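Local atomic coordinates of alpha-/beta-galactoside alpha-2,3-sialyltransferase (PDB entry 2ZWI), a protein that probably transfers sialic acid from a CMP-linked donor to galactosides in alpha-2,3 linkage, as a GT-B type glycosyltransferase that binds CMP in its cleft. Residues A12-Q22 and N108-E116; T83-I93 and F152-F162. One frame throughout, in Å; residues are numbered along the deposited sequence.

Contact 1. Residues A12-Q22 and N108-E116; sequences ATLPTIQQMTQ and NFYDDGSAE
Tyr110, the last residue of strand 104-110, lies along the helix starting at Leu14, meeting four of its residues. Its CB packs on Pro15 CB at 3.7 Å, and with CG anti to the carbonyl carbon (chi1 -66°) the ring runs on towards Gln22. Gln18 CB lies 3.7 Å from Tyr110 CD2. Gln19 CG sits over one ring face, 4.2 Å from the centroid, a CH-pi contact suited to its aliphatic chain; Trp36 and Val9 hold its amide. Gln22 NE2 gives Tyr110 OH a weak hydrogen bond of 3.3 Å. Next, the backbone O of Asp111 lies 3.1 Å from Leu14 CD2 and 3.4 Å from Pro15 CG. Proline suits this first turn, where N-H groups have no helical carbonyl to bond. Asp112 OD1, held by Asn82, lies 3.3 Å from Ala12 CB. Water 1 takes the Leu14 N-H and donates to Asp112 O at 2.7 Å, joining helix to loop. The strand's C-terminal end and following loop thus meet the start of helix 14-26 at the C-terminal edge of a Rossmann-like domain's parallel sheet, as in the GT-B fold, beside the CMP pocket that includes Thr13.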
# COMPACT_ATOMS: atom_id res chain seq x y z
N ALA A 12 1.94 -7.91 -1.74
CA ALA A 12 1.54 -7.33 -0.45
C ALA A 12 0.01 -7.27 -0.34
O ALA A 12 -0.67 -8.20 -0.77
CB ALA A 12 2.16 -5.95 -0.29
N THR A 13 -0.52 -6.18 0.22
CA THR A 13 -1.98 -6.03 0.30
C THR A 13 -2.50 -4.71 -0.28
O THR A 13 -3.59 -4.70 -0.86
CB THR A 13 -2.52 -6.19 1.74
OG1 THR A 13 -1.70 -5.45 2.63
CG2 THR A 13 -2.51 -7.64 2.16
N LEU A 14 -1.75 -3.62 -0.09
CA LEU A 14 -2.22 -2.29 -0.49
C LEU A 14 -2.46 -2.21 -2.00
O LEU A 14 -3.55 -1.83 -2.41
CB LEU A 14 -1.28 -1.17 -0.00
CG LEU A 14 -1.38 0.22 -0.67
CD1 LEU A 14 -2.70 0.91 -0.41
CD2 LEU A 14 -0.21 1.10 -0.21
N PRO A 15 -1.45 -2.58 -2.83
CA PRO A 15 -1.74 -2.60 -4.28
C PRO A 15 -2.90 -3.51 -4.67
O PRO A 15 -3.64 -3.18 -5.58
CB PRO A 15 -0.42 -3.09 -4.89
CG PRO A 15 0.64 -2.68 -3.89
CD PRO A 15 -0.04 -2.93 -2.55
N THR A 16 -3.07 -4.64 -3.99
CA THR A 16 -4.15 -5.55 -4.30
C THR A 16 -5.49 -4.86 -4.06
O THR A 16 -6.35 -4.88 -4.92
CB THR A 16 -4.07 -6.86 -3.48
OG1 THR A 16 -2.89 -7.59 -3.86
CG2 THR A 16 -5.29 -7.72 -3.70
N ILE A 17 -5.64 -4.25 -2.88
CA ILE A 17 -6.89 -3.60 -2.49
C ILE A 17 -7.25 -2.45 -3.44
O ILE A 17 -8.41 -2.31 -3.86
CB ILE A 17 -6.84 -3.10 -1.00
CG1 ILE A 17 -6.60 -4.27 -0.02
CG2 ILE A 17 -8.07 -2.27 -0.63
CD1 ILE A 17 -7.74 -5.28 0.10
N GLN A 18 -6.26 -1.63 -3.78
CA GLN A 18 -6.42 -0.57 -4.79
C GLN A 18 -6.71 -1.14 -6.19
O GLN A 18 -7.54 -0.60 -6.93
CB GLN A 18 -5.19 0.34 -4.81
CG GLN A 18 -5.16 1.36 -3.65
CD GLN A 18 -6.09 2.55 -3.89
OE1 GLN A 18 -6.54 3.20 -2.95
NE2 GLN A 18 -6.36 2.84 -5.14
N GLN A 19 -6.05 -2.24 -6.55
CA GLN A 19 -6.33 -2.87 -7.84
C GLN A 19 -7.74 -3.43 -7.90
O GLN A 19 -8.44 -3.20 -8.89
CB GLN A 19 -5.29 -3.94 -8.18
CG GLN A 19 -3.91 -3.40 -8.56
CD GLN A 19 -2.87 -4.51 -8.63
OE1 GLN A 19 -3.22 -5.68 -8.78
NE2 GLN A 19 -1.60 -4.15 -8.52
N MET A 20 -8.17 -4.14 -6.85
CA MET A 20 -9.56 -4.63 -6.77
C MET A 20 -10.54 -3.48 -6.97
O MET A 20 -11.49 -3.57 -7.75
CB MET A 20 -9.83 -5.30 -5.42
CG MET A 20 -9.12 -6.62 -5.17
SD MET A 20 -9.24 -7.11 -3.44
CE MET A 20 -8.58 -8.77 -3.51
N THR A 21 -10.30 -2.38 -6.27
CA THR A 21 -11.19 -1.23 -6.32
C THR A 21 -11.28 -0.60 -7.73
O THR A 21 -12.37 -0.23 -8.16
CB THR A 21 -10.80 -0.20 -5.25
OG1 THR A 21 -10.73 -0.86 -3.97
CG2 THR A 21 -11.83 0.90 -5.17
N GLN A 22 -10.15 -0.48 -8.43
CA GLN A 22 -10.14 0.03 -9.80
C GLN A 22 -10.89 -0.88 -10.78
O GLN A 22 -11.63 -0.39 -11.65
CB GLN A 22 -8.69 0.23 -10.28
CG GLN A 22 -7.85 1.17 -9.40
CD GLN A 22 -8.08 2.64 -9.70
OE1 GLN A 22 -9.18 3.17 -9.51
NE2 GLN A 22 -7.03 3.31 -10.16
N ASN A 108 0.69 0.51 -14.69
CA ASN A 108 0.18 1.15 -13.48
C ASN A 108 0.90 0.55 -12.27
O ASN A 108 0.73 -0.64 -11.99
CB ASN A 108 -1.33 0.93 -13.34
CG ASN A 108 -2.13 1.59 -14.46
OD1 ASN A 108 -2.72 0.91 -15.31
ND2 ASN A 108 -2.15 2.92 -14.47
N PHE A 109 1.71 1.37 -11.59
CA PHE A 109 2.40 0.95 -10.36
C PHE A 109 1.70 1.53 -9.11
O PHE A 109 1.43 2.73 -9.04
CB PHE A 109 3.86 1.41 -10.37
CG PHE A 109 4.75 0.65 -11.32
CD1 PHE A 109 5.30 -0.58 -10.96
CD2 PHE A 109 5.06 1.19 -12.57
CE1 PHE A 109 6.14 -1.29 -11.84
CE2 PHE A 109 5.91 0.50 -13.46
CZ PHE A 109 6.45 -0.74 -13.09
N TYR A 110 1.41 0.67 -8.15
CA TYR A 110 0.82 1.07 -6.88
C TYR A 110 1.83 0.89 -5.76
O TYR A 110 2.41 -0.19 -5.62
CB TYR A 110 -0.40 0.18 -6.60
CG TYR A 110 -1.54 0.39 -7.57
CD1 TYR A 110 -1.54 -0.24 -8.82
CD2 TYR A 110 -2.60 1.22 -7.25
CE1 TYR A 110 -2.58 -0.04 -9.73
CE2 TYR A 110 -3.65 1.42 -8.15
CZ TYR A 110 -3.62 0.80 -9.37
OH TYR A 110 -4.66 1.01 -10.22
N ASP A 111 2.05 1.94 -4.96
CA ASP A 111 2.99 1.87 -3.82
C ASP A 111 2.68 0.67 -2.93
O ASP A 111 1.52 0.35 -2.73
CB ASP A 111 2.89 3.14 -2.95
CG ASP A 111 3.51 4.36 -3.61
OD1 ASP A 111 4.26 4.22 -4.61
OD2 ASP A 111 3.23 5.47 -3.10
N ASP A 112 3.73 0.06 -2.38
CA ASP A 112 3.63 -1.10 -1.47
C ASP A 112 3.23 -0.68 -0.05
O ASP A 112 2.48 -1.38 0.63
CB ASP A 112 4.99 -1.83 -1.48
CG ASP A 112 5.07 -3.00 -0.52
OD1 ASP A 112 4.89 -4.15 -0.98
OD2 ASP A 112 5.35 -2.79 0.68
N GLY A 113 3.74 0.47 0.39
CA GLY A 113 3.57 0.93 1.76
C GLY A 113 4.65 1.93 2.14
O GLY A 113 5.07 2.74 1.31
N SER A 114 5.14 1.83 3.37
CA SER A 114 6.13 2.75 3.90
C SER A 114 7.52 2.67 3.24
O SER A 114 8.27 3.66 3.26
CB SER A 114 6.27 2.54 5.42
OG SER A 114 6.93 1.31 5.68
N ALA A 115 7.86 1.51 2.69
CA ALA A 115 9.19 1.29 2.08
C ALA A 115 9.53 2.29 0.98
O ALA A 115 10.64 2.83 0.97
CB ALA A 115 9.32 -0.15 1.56
N GLU A 116 8.59 2.56 0.06
CA GLU A 116 8.84 3.56 -0.98
C GLU A 116 9.17 4.93 -0.38
O GLU A 116 10.02 5.65 -0.90
CB GLU A 116 7.66 3.70 -1.95
CG GLU A 116 7.55 2.60 -2.98
CD GLU A 116 6.75 1.40 -2.48
OE1 GLU A 116 6.13 0.68 -3.32
OE2 GLU A 116 6.72 1.17 -1.25
O HOH W 1 0.99 -3.58 1.14

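Contact 2. Residues T83-I93 and F152-F162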
# COMPACT_ATOMS: atom_id res chain seq x y z
N THR A 83 4.97 -1.15 -6.87
CA THR A 83 6.15 -0.33 -7.16
C THR A 83 7.45 -0.90 -6.56
O THR A 83 8.42 -1.09 -7.28
CB THR A 83 5.93 1.14 -6.73
OG1 THR A 83 4.67 1.60 -7.25
CG2 THR A 83 7.03 2.03 -7.28
N LEU A 84 7.46 -1.21 -5.26
CA LEU A 84 8.64 -1.81 -4.64
C LEU A 84 9.07 -3.08 -5.38
O LEU A 84 10.24 -3.33 -5.59
CB LEU A 84 8.37 -2.13 -3.16
CG LEU A 84 9.56 -2.61 -2.31
CD1 LEU A 84 10.64 -1.53 -2.22
CD2 LEU A 84 9.06 -3.01 -0.93
N TRP A 85 8.08 -3.88 -5.78
CA TRP A 85 8.29 -5.14 -6.47
C TRP A 85 8.13 -4.99 -7.98
O TRP A 85 7.61 -5.88 -8.66
CB TRP A 85 7.32 -6.18 -5.90
CG TRP A 85 7.64 -6.51 -4.47
CD1 TRP A 85 6.90 -6.19 -3.37
CD2 TRP A 85 8.81 -7.18 -4.00
NE1 TRP A 85 7.53 -6.64 -2.23
CE2 TRP A 85 8.71 -7.26 -2.59
CE3 TRP A 85 9.93 -7.74 -4.63
CZ2 TRP A 85 9.68 -7.87 -1.81
CZ3 TRP A 85 10.90 -8.36 -3.85
CH2 TRP A 85 10.77 -8.42 -2.45
N ALA A 86 8.61 -3.87 -8.51
CA ALA A 86 8.59 -3.64 -9.96
C ALA A 86 9.26 -4.78 -10.72
O ALA A 86 8.99 -4.99 -11.90
CB ALA A 86 9.26 -2.30 -10.29
N VAL A 87 10.14 -5.52 -10.04
CA VAL A 87 10.80 -6.70 -10.66
C VAL A 87 9.78 -7.68 -11.28
O VAL A 87 10.05 -8.27 -12.33
CB VAL A 87 11.74 -7.46 -9.65
CG1 VAL A 87 10.95 -8.14 -8.55
CG2 VAL A 87 12.63 -8.48 -10.40
N ASP A 88 8.64 -7.86 -10.62
CA ASP A 88 7.60 -8.73 -11.17
C ASP A 88 7.07 -8.20 -12.49
O ASP A 88 6.90 -8.97 -13.43
CB ASP A 88 6.47 -8.95 -10.16
CG ASP A 88 6.93 -9.68 -8.91
OD1 ASP A 88 6.33 -9.45 -7.85
OD2 ASP A 88 7.88 -10.49 -8.98
N VAL A 89 6.82 -6.89 -12.59
CA VAL A 89 6.39 -6.35 -13.89
C VAL A 89 7.52 -6.34 -14.94
O VAL A 89 7.25 -6.58 -16.11
CB VAL A 89 5.49 -5.03 -13.82
CG1 VAL A 89 5.23 -4.55 -12.40
CG2 VAL A 89 5.96 -3.92 -14.76
N VAL A 90 8.76 -6.14 -14.52
CA VAL A 90 9.92 -6.31 -15.41
C VAL A 90 9.90 -7.67 -16.14
O VAL A 90 10.06 -7.74 -17.36
CB VAL A 90 11.28 -6.14 -14.66
CG1 VAL A 90 12.46 -6.57 -15.55
CG2 VAL A 90 11.47 -4.70 -14.19
N ASN A 91 9.69 -8.74 -15.38
CA ASN A 91 9.66 -10.09 -15.94
C ASN A 91 8.45 -10.35 -16.85
O ASN A 91 8.54 -11.12 -17.80
CB ASN A 91 9.76 -11.13 -14.83
CG ASN A 91 11.19 -11.37 -14.39
OD1 ASN A 91 11.92 -12.15 -15.03
ND2 ASN A 91 11.61 -10.71 -13.32
N ILE A 92 7.33 -9.69 -16.56
CA ILE A 92 6.18 -9.72 -17.45
C ILE A 92 6.48 -8.97 -18.75
O ILE A 92 6.24 -9.49 -19.84
CB ILE A 92 4.87 -9.22 -16.74
CG1 ILE A 92 4.49 -10.18 -15.60
CG2 ILE A 92 3.71 -9.11 -17.76
CD1 ILE A 92 3.60 -9.56 -14.49
N ILE A 93 7.05 -7.76 -18.64
CA ILE A 93 7.46 -6.99 -19.83
C ILE A 93 8.47 -7.77 -20.70
O ILE A 93 8.32 -7.84 -21.93
CB ILE A 93 8.06 -5.60 -19.47
CG1 ILE A 93 7.02 -4.70 -18.77
CG2 ILE A 93 8.56 -4.91 -20.74
CD1 ILE A 93 7.63 -3.41 -18.13
N PHE A 152 17.49 -6.74 -11.70
CA PHE A 152 16.78 -5.49 -11.42
C PHE A 152 16.98 -5.04 -9.97
O PHE A 152 16.57 -5.73 -9.03
CB PHE A 152 15.29 -5.59 -11.78
CG PHE A 152 14.54 -4.29 -11.56
CD1 PHE A 152 14.61 -3.27 -12.50
CD2 PHE A 152 13.79 -4.10 -10.40
CE1 PHE A 152 13.93 -2.06 -12.30
CE2 PHE A 152 13.11 -2.90 -10.19
CZ PHE A 152 13.18 -1.88 -11.14
N ASP A 153 17.61 -3.88 -9.82
CA ASP A 153 17.78 -3.25 -8.51
C ASP A 153 16.60 -2.32 -8.24
O ASP A 153 16.38 -1.37 -8.99
CB ASP A 153 19.09 -2.46 -8.46
CG ASP A 153 19.38 -1.89 -7.09
OD1 ASP A 153 20.07 -0.84 -7.01
OD2 ASP A 153 18.91 -2.48 -6.08
N ASN A 154 15.84 -2.59 -7.18
CA ASN A 154 14.64 -1.79 -6.89
C ASN A 154 14.94 -0.48 -6.15
O ASN A 154 14.29 -0.13 -5.16
CB ASN A 154 13.53 -2.64 -6.26
CG ASN A 154 13.88 -3.14 -4.88
OD1 ASN A 154 15.01 -3.03 -4.40
ND2 ASN A 154 12.88 -3.68 -4.20
N SER A 155 15.93 0.25 -6.63
CA SER A 155 16.27 1.56 -6.11
C SER A 155 15.19 2.56 -6.53
O SER A 155 14.41 2.29 -7.44
CB SER A 155 17.63 1.99 -6.67
OG SER A 155 17.55 2.05 -8.08
N ILE A 156 15.13 3.70 -5.85
CA ILE A 156 14.14 4.74 -6.15
C ILE A 156 14.13 5.17 -7.62
O ILE A 156 13.07 5.21 -8.25
CB ILE A 156 14.32 5.98 -5.23
CG1 ILE A 156 13.56 5.77 -3.92
CG2 ILE A 156 13.85 7.29 -5.93
CD1 ILE A 156 12.12 5.22 -4.08
N GLU A 157 15.31 5.47 -8.15
CA GLU A 157 15.44 5.93 -9.53
C GLU A 157 14.92 4.91 -10.56
O GLU A 157 14.42 5.29 -11.63
CB GLU A 157 16.87 6.38 -9.83
CG GLU A 157 17.96 5.28 -9.78
CD GLU A 157 18.59 5.08 -8.41
OE1 GLU A 157 18.00 5.47 -7.37
OE2 GLU A 157 19.69 4.50 -8.37
N ASN A 158 15.03 3.62 -10.24
CA ASN A 158 14.59 2.54 -11.12
C ASN A 158 13.10 2.27 -11.04
O ASN A 158 12.41 2.29 -12.06
CB ASN A 158 15.36 1.24 -10.82
CG ASN A 158 16.79 1.28 -11.33
OD1 ASN A 158 17.18 2.21 -12.03
ND2 ASN A 158 17.57 0.27 -10.99
N ILE A 159 12.60 2.04 -9.82
CA ILE A 159 11.18 1.74 -9.63
C ILE A 159 10.28 2.91 -10.03
O ILE A 159 9.20 2.68 -10.56
CB ILE A 159 10.87 1.20 -8.20
CG1 ILE A 159 11.04 2.28 -7.13
CG2 ILE A 159 11.76 -0.01 -7.90
CD1 ILE A 159 10.72 1.80 -5.71
N TYR A 160 10.74 4.14 -9.83
CA TYR A 160 9.99 5.31 -10.33
C TYR A 160 10.43 5.80 -11.72
O TYR A 160 10.10 6.93 -12.13
CB TYR A 160 9.99 6.45 -9.29
CG TYR A 160 9.12 6.20 -8.08
CD1 TYR A 160 7.73 6.18 -8.19
CD2 TYR A 160 9.69 5.98 -6.82
CE1 TYR A 160 6.91 5.94 -7.07
CE2 TYR A 160 8.88 5.76 -5.69
CZ TYR A 160 7.49 5.74 -5.83
OH TYR A 160 6.69 5.51 -4.73
N GLY A 161 11.15 4.96 -12.46
CA GLY A 161 11.77 5.40 -13.71
C GLY A 161 11.21 4.81 -15.00
O GLY A 161 11.79 5.02 -16.07
N PHE A 162 10.09 4.10 -14.90
CA PHE A 162 9.52 3.37 -16.05
C PHE A 162 8.81 4.25 -17.08
O PHE A 162 8.69 3.84 -18.25
CB PHE A 162 8.54 2.27 -15.59
CG PHE A 162 9.21 1.03 -15.06
CD1 PHE A 162 9.21 -0.14 -15.81
CD2 PHE A 162 9.80 1.02 -13.79
CE1 PHE A 162 9.82 -1.30 -15.33
CE2 PHE A 162 10.41 -0.13 -13.29
CZ PHE A 162 10.42 -1.30 -14.05
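Ala86 CB, Val87 and Val90 on the first turns of helix 86-93 meet two phenylalanines, and these apolar contacts make up much of the interface. Val90 CG2 does double duty. It makes a CH-pi contact over one face of the Phe152 ring, 4.0 Å from the centroid and 19° off the normal, and at the same time touches the edge of Phe162, 3.6 Å from CZ. Standing anti to the carbonyl carbon, CG2 is placed beside the backbone N, on the side where the two rings come together. Ala86, small enough to let the rings come close to the helix, places its CB 3.9 Å from both Phe152 CE2 and Phe162 CE2. Val87 adds its CB against Phe152 CD2, and Ile93 CD1 extends the row one turn further, near the plane of the Phe162 ring.

A second CH-pi contact belongs to the turn before the helix. Thr83 CG2, anti to the backbone N, sits over a face of the Tyr160 ring, 4.2 Å from its centroid. The beta-branched Ile159 lies against the type I beta turn from Thr83 to Ala86, its CB 3.5 Å from Thr83 O and its CG2 touching Ala86 CB.

Polar contact across the interface is a single hydrogen bond: Asn154 ND2 gives to Leu84 O at 3.0 Å, with an N-H...O angle of 163°. The acceptor lies in the amide plane, although the donor is tilted 30° from the carbonyl plane. Arg119 holds the other end of this amide, OD1, which fixes its rotation. An asparagine suits the place because it can give to one partner and accept from another.

The chemistry is therefore that of a hydrophobic seam: shape and aromatic faces supply most of the contact, and one oriented amide ties down the turn that leads into the helix.

How the contacts relate
Both contacts are buried, but contact 1 lies near the centre of the chain, beside the nucleotide cleft, whereas the centre of contact 2 is about 16 Å from the chain's centre. Contact 1 sits at the C-terminal end of the parallel sheet; contact 2 packs helix 86-98 and the turn before it on the 152-162 region. Helix 86-98 leads into strand 104-110, whose end belongs to contact 1. The two also touch, through Tyr110 O to Thr83 N at 3.0 Å and Asp111 OD1 to Tyr160 OH at 2.8 Å, both probable hydrogen bonds. Contact 1 combines one aromatic ring with backbone carbonyls, a bridging water and the weak Gln22 to Tyr110 bond, while contact 2 relies mainly on apolar side chains.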